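PDB 5A6S: endolysin from Clostridium phage phictp1, which probably binds the bacterial cell wall through its C-terminal domain, helping to bring the phage's lytic enzyme to its substrate. Local coordinates for residues 61-64 against 65-69; 46-49 against 50-53. The protein carries 1 engineered substitution. All coordinates share one frame; numbering follows the deposited sequence.

In the fold
Both contacts follow the C-terminal ends of neighbouring strands in the parallel sheet of this alpha/beta domain, whose strands run in the order 27-29, 3-7, 41-45, 58-60. Contact 2 comes first along the chain, in the loop that leaves strand 41-45; contact 1 follows strand 58-60 and starts helix 65-77. Their centres lie about 13 Å apart, yet they touch: Ala61 CB packs 3.6 Å from Gly47 O, and Thr68 CG2 comes within 4.0 Å of Gly46 N. Backbone hydrogen bonds between Gly46 and Ile60 add to this link. The two thus shape adjacent loops at one edge of the sheet: contact 1 also reaches helix 11-23 and the second subunit, whereas no other chain of the assembly touches contact 2.

Contact 1 (61-64 against 65-69); sequences AGST and RYTTM
Thr64 and Thr67 exchange hydrogen bonds in a capping box at the start of helix 65-77, with Thr64 as the N-cap. Thr64 OG1 sits between its own backbone N and carbonyl carbon (chi1 71°), which turns the oxygen into the first turn of the helix. There Thr64 OG1 accepts from Thr67 N at 3.1 Å and, in a weak and bent bond, from Tyr66 N. The return bond runs from Thr64 N to Thr67 OG1 at 3.0 Å and is nearly straight, 170° at the hydrogen. Thr67 has the same kind of first torsion, and this brings Thr67 OG1 back against the loop, 3.4 Å from Gly62 CA.

Thr68 makes the next connection with a different rotamer. Thr68 OG1 accepts from Gly62 N at 2.9 Å, almost straight (171°). Thr68 N closes the first helical turn on Thr64 O at 3.0 Å. Three threonine hydroxyls, Thr64 OG1, Thr67 OG1 and Thr68 OG1, thus join the loop to the first turn, together with the backbone bond from Thr68 N to Thr64 O.

Arg65 NH1 forms a salt bridge with Asp21 of the second subunit, so the helix start lies at the subunit interface. Nearer the backbone, Arg65 CG lies 3.7 Å above the plane of the Tyr66 ring, over the centre of that face.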
ATOM      1  N   ALA B  61      -6.178   5.821  13.074  1.00 25.56           N
ATOM      2  CA  ALA B  61      -5.440   6.989  12.557  1.00 26.53           C
ATOM      3  C   ALA B  61      -4.387   7.465  13.547  1.00 27.08           C
ATOM      4  O   ALA B  61      -4.589   7.432  14.755  1.00 27.80           O
ATOM      5  CB  ALA B  61      -6.385   8.097  12.176  1.00 25.76           C
ATOM      6  N   GLY B  62      -3.218   7.833  13.016  1.00 27.45           N
ATOM      7  CA  GLY B  62      -2.189   8.482  13.811  1.00 25.31           C
ATOM      8  C   GLY B  62      -1.859   9.836  13.166  1.00 23.72           C
ATOM      9  O   GLY B  62      -2.374  10.206  12.108  1.00 22.96           O
ATOM     10  N   SER B  63      -0.857  10.489  13.735  1.00 23.59           N
ATOM     11  CA  SER B  63      -0.518  11.834  13.261  1.00 26.27           C
ATOM     12  C   SER B  63       0.427  11.837  12.063  1.00 24.71           C
ATOM     13  O   SER B  63       0.580  12.898  11.428  1.00 24.15           O
ATOM     14  CB  SER B  63       0.069  12.659  14.405  1.00 26.19           C
ATOM     15  OG  SER B  63       1.327  12.168  14.668  1.00 33.31           O
ATOM     16  N   THR B  64       1.022  10.685  11.694  1.00 23.83           N
ATOM     17  CA  THR B  64       1.745  10.584  10.397  1.00 23.46           C
ATOM     18  C   THR B  64       1.349   9.279   9.680  1.00 23.19           C
ATOM     19  O   THR B  64       0.683   8.433  10.259  1.00 18.72           O
ATOM     20  CB  THR B  64       3.269  10.456  10.563  1.00 23.34           C
ATOM     21  OG1 THR B  64       3.587   9.161  11.098  1.00 23.29           O
ATOM     22  CG2 THR B  64       3.817  11.484  11.524  1.00 26.19           C
ATOM     23  N   ARG B  65       1.745   9.153   8.420  1.00 20.73           N
ATOM     24  CA  ARG B  65       1.353   7.973   7.641  1.00 22.09           C
ATOM     25  C   ARG B  65       1.880   6.731   8.333  1.00 20.74           C
ATOM     26  O   ARG B  65       1.241   5.651   8.236  1.00 21.42           O
ATOM     27  CB  ARG B  65       1.848   8.103   6.206  1.00 21.98           C
ATOM     28  CG  ARG B  65       3.387   8.079   6.066  1.00 20.46           C
ATOM     29  CD  ARG B  65       3.819   8.467   4.700  1.00 22.35           C
ATOM     30  NE  ARG B  65       3.318   9.839   4.436  1.00 20.91           N
ATOM     31  CZ  ARG B  65       3.066  10.339   3.244  1.00 22.00           C
ATOM     32  NH1 ARG B  65       3.274   9.646   2.120  1.00 20.54           N
ATOM     33  NH2 ARG B  65       2.571  11.584   3.148  1.00 25.12           N
ATOM     34  N   TYR B  66       3.035   6.871   8.991  1.00 19.80           N
ATOM     35  CA  TYR B  66       3.715   5.808   9.656  1.00 20.72           C
ATOM     36  C   TYR B  66       3.018   5.369  10.924  1.00 24.49           C
ATOM     37  O   TYR B  66       2.886   4.147  11.192  1.00 21.67           O
ATOM     38  CB  TYR B  66       5.174   6.126   9.958  1.00 21.44           C
ATOM     39  CG  TYR B  66       5.934   6.637   8.728  1.00 20.77           C
ATOM     40  CD1 TYR B  66       6.252   5.806   7.636  1.00 21.06           C
ATOM     41  CD2 TYR B  66       6.316   7.948   8.628  1.00 22.52           C
ATOM     42  CE1 TYR B  66       6.925   6.285   6.504  1.00 19.25           C
ATOM     43  CE2 TYR B  66       6.965   8.415   7.516  1.00 20.21           C
ATOM     44  CZ  TYR B  66       7.287   7.576   6.474  1.00 20.22           C
ATOM     45  OH  TYR B  66       7.967   8.093   5.439  1.00 20.68           O
ATOM     46  N   THR B  67       2.526   6.325  11.716  1.00 20.67           N
ATOM     47  CA  THR B  67       1.844   5.935  12.954  1.00 20.96           C
ATOM     48  C   THR B  67       0.425   5.423  12.600  1.00 19.98           C
ATOM     49  O   THR B  67      -0.102   4.631  13.337  1.00 21.61           O
ATOM     50  CB  THR B  67       1.817   7.094  14.007  1.00 21.63           C
ATOM     51  OG1 THR B  67       1.217   8.244  13.418  1.00 20.53           O
ATOM     52  CG2 THR B  67       3.157   7.472  14.479  1.00 23.20           C
ATOM     53  N   THR B  68      -0.188   5.879  11.515  1.00 18.22           N
ATOM     54  CA  THR B  68      -1.453   5.320  11.051  1.00 18.91           C
ATOM     55  C   THR B  68      -1.232   3.850  10.741  1.00 19.61           C
ATOM     56  O   THR B  68      -1.981   3.000  11.176  1.00 19.38           O
ATOM     57  CB  THR B  68      -1.971   6.081   9.857  1.00 18.00           C
ATOM     58  OG1 THR B  68      -2.443   7.403  10.291  1.00 19.08           O
ATOM     59  CG2 THR B  68      -3.068   5.352   9.214  1.00 18.47           C
ATOM     60  N   MET B  69      -0.130   3.549  10.066  1.00 19.34           N
ATOM     61  CA  MET B  69       0.142   2.138   9.736  1.00 19.15           C
ATOM     62  C   MET B  69       0.370   1.344  10.986  1.00 18.69           C
ATOM     63  O   MET B  69      -0.106   0.187  11.073  1.00 21.55           O
ATOM     64  CB  MET B  69       1.315   2.015   8.779  1.00 18.35           C
ATOM     65  CG  MET B  69       1.521   0.546   8.277  1.00 18.18           C
ATOM     66  SD  MET B  69       0.283  -0.027   7.143  1.00 18.98           S
ATOM     67  CE  MET B  69      -0.554  -1.190   8.216  1.00 19.40           C
TER

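Contact 2 (46-49 against 50-53); sequences GGNK and EQYT
The ring of Tyr52 meets Gly46 O at its edge, in plane, while Gln51 CB lies over one ring face, offset toward the rim. Lys49 O also approaches the ring edge. These groups gather round a short 3-10 turn in the loop after strand 41-45. Tyr52 OH donates to Gly46 O at 2.6 Å, fastening the far end of the ring to the chain as it leaves the strand; the hydroxyl stands 35° out of that carbonyl's plane.

The Gln51 side chain folds back over the turn to Asn48. With CG anti to the carbonyl carbon (chi1 -53°) and the chain extended beyond it, Gln51 OE1 arrives 3.1 Å from Gly47 CA. Gln51 OE1 accepts from Asn48 N at 2.8 Å, in the carbonyl plane and on a lone pair. Backbone bonds from Gln51 N to Asn48 O (3.0 Å) and from Tyr52 N to Lys49 O (3.1 Å) hold the turn itself, and Asn30 ND2 binds Gln51 O from outside. On the exposed flank, a bend at chi2 brings the Glu50 carboxylate round to its neighbour, and Lys49 NZ meets Glu50 OE2 in a 3.0 Å salt bridge from 37° above the carboxylate plane.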
ATOM      1  N   GLY B  46      -6.788   6.567   8.649  1.00 24.37           N
ATOM      2  CA  GLY B  46      -6.122   7.813   8.430  1.00 23.56           C
ATOM      3  C   GLY B  46      -7.047   9.010   8.574  1.00 27.14           C
ATOM      4  O   GLY B  46      -8.226   8.909   8.312  1.00 24.79           O
ATOM      5  N   GLY B  47      -6.467  10.146   8.946  1.00 27.13           N
ATOM      6  CA  GLY B  47      -7.159  11.444   8.865  1.00 28.40           C
ATOM      7  C   GLY B  47      -8.078  11.657  10.029  1.00 28.23           C
ATOM      8  O   GLY B  47      -7.781  11.212  11.142  1.00 28.38           O
ATOM      9  N   ASN B  48      -9.196  12.349   9.800  1.00 32.01           N
ATOM     10  CA  ASN B  48     -10.081  12.694  10.919  1.00 32.72           C
ATOM     11  C   ASN B  48     -11.515  12.327  10.629  1.00 29.57           C
ATOM     12  O   ASN B  48     -11.927  12.236   9.479  1.00 27.09           O
ATOM     13  CB  ASN B  48      -9.987  14.203  11.342  1.00 37.27           C
ATOM     14  CG  ASN B  48     -10.270  15.122  10.208  1.00 37.22           C
ATOM     15  OD1 ASN B  48     -11.412  15.511   9.968  1.00 47.83           O
ATOM     16  ND2 ASN B  48      -9.255  15.397   9.427  1.00 39.21           N
ATOM     17  N   LYS B  49     -12.265  12.097  11.697  1.00 28.94           N
ATOM     18  CA  LYS B  49     -13.609  11.581  11.557  1.00 34.77           C
ATOM     19  C   LYS B  49     -14.519  12.377  10.685  1.00 35.56           C
ATOM     20  O   LYS B  49     -15.302  11.789   9.977  1.00 34.93           O
ATOM     21  CB  LYS B  49     -14.226  11.203  12.909  1.00 42.51           C
ATOM     22  CG  LYS B  49     -14.803  12.304  13.759  1.00 45.46           C
ATOM     23  CD  LYS B  49     -15.289  11.663  15.055  1.00 50.28           C
ATOM     24  CE  LYS B  49     -15.921  12.634  16.048  1.00 53.38           C
ATOM     25  NZ  LYS B  49     -15.561  14.062  15.825  1.00 56.04           N
ATOM     26  N   GLU B  50     -14.336  13.692  10.615  1.00 35.99           N
ATOM     27  CA  GLU B  50     -15.216  14.561   9.821  1.00 35.58           C
ATOM     28  C   GLU B  50     -15.020  14.392   8.335  1.00 35.83           C
ATOM     29  O   GLU B  50     -15.811  14.907   7.517  1.00 32.38           O
ATOM     30  CB  GLU B  50     -14.952  16.044  10.165  1.00 40.14           C
ATOM     31  CG  GLU B  50     -15.303  16.415  11.594  1.00 44.50           C
ATOM     32  CD  GLU B  50     -14.217  16.039  12.568  1.00 47.32           C
ATOM     33  OE1 GLU B  50     -13.081  15.791  12.115  1.00 48.67           O
ATOM     34  OE2 GLU B  50     -14.506  15.948  13.764  1.00 46.54           O
ATOM     35  N   GLN B  51     -13.944  13.718   7.910  1.00 32.08           N
ATOM     36  CA  GLN B  51     -13.774  13.531   6.481  1.00 28.86           C
ATOM     37  C   GLN B  51     -14.622  12.393   5.959  1.00 27.26           C
ATOM     38  O   GLN B  51     -14.658  12.200   4.758  1.00 27.39           O
ATOM     39  CB  GLN B  51     -12.334  13.164   6.133  1.00 29.88           C
ATOM     40  CG  GLN B  51     -11.270  14.088   6.654  1.00 32.24           C
ATOM     41  CD  GLN B  51      -9.888  13.533   6.294  1.00 33.49           C
ATOM     42  OE1 GLN B  51      -9.244  12.897   7.100  1.00 39.73           O
ATOM     43  NE2 GLN B  51      -9.511  13.675   5.046  1.00 37.88           N
ATOM     44  N   TYR B  52     -15.232  11.617   6.861  1.00 28.72           N
ATOM     45  CA  TYR B  52     -15.857  10.336   6.517  1.00 29.79           C
ATOM     46  C   TYR B  52     -17.356  10.328   6.704  1.00 32.83           C
ATOM     47  O   TYR B  52     -17.871  11.160   7.394  1.00 28.49           O
ATOM     48  CB  TYR B  52     -15.261   9.250   7.375  1.00 28.13           C
ATOM     49  CG  TYR B  52     -13.803   9.034   7.077  1.00 25.78           C
ATOM     50  CD1 TYR B  52     -13.393   8.408   5.895  1.00 27.07           C
ATOM     51  CD2 TYR B  52     -12.822   9.448   7.972  1.00 24.10           C
ATOM     52  CE1 TYR B  52     -12.053   8.222   5.638  1.00 27.15           C
ATOM     53  CE2 TYR B  52     -11.483   9.271   7.697  1.00 23.90           C
ATOM     54  CZ  TYR B  52     -11.104   8.644   6.528  1.00 26.26           C
ATOM     55  OH  TYR B  52      -9.771   8.393   6.280  1.00 26.90           O
ATOM     56  N   THR B  53     -18.022   9.398   6.036  1.00 31.11           N
ATOM     57  CA  THR B  53     -19.422   9.099   6.262  1.00 34.22           C
ATOM     58  C   THR B  53     -19.862   9.123   7.742  1.00 31.98           C
ATOM     59  O   THR B  53     -19.125   8.681   8.678  1.00 32.93           O
ATOM     60  CB  THR B  53     -19.839   7.764   5.562  1.00 29.87           C
ATOM     61  OG1 THR B  53     -21.239   7.502   5.833  1.00 32.45           O
ATOM     62  CG2 THR B  53     -19.035   6.536   6.126  1.00 30.18           C
TER
HETATM   63  O   HOH W   1     -17.649  10.172  10.588  1.00 40.15           O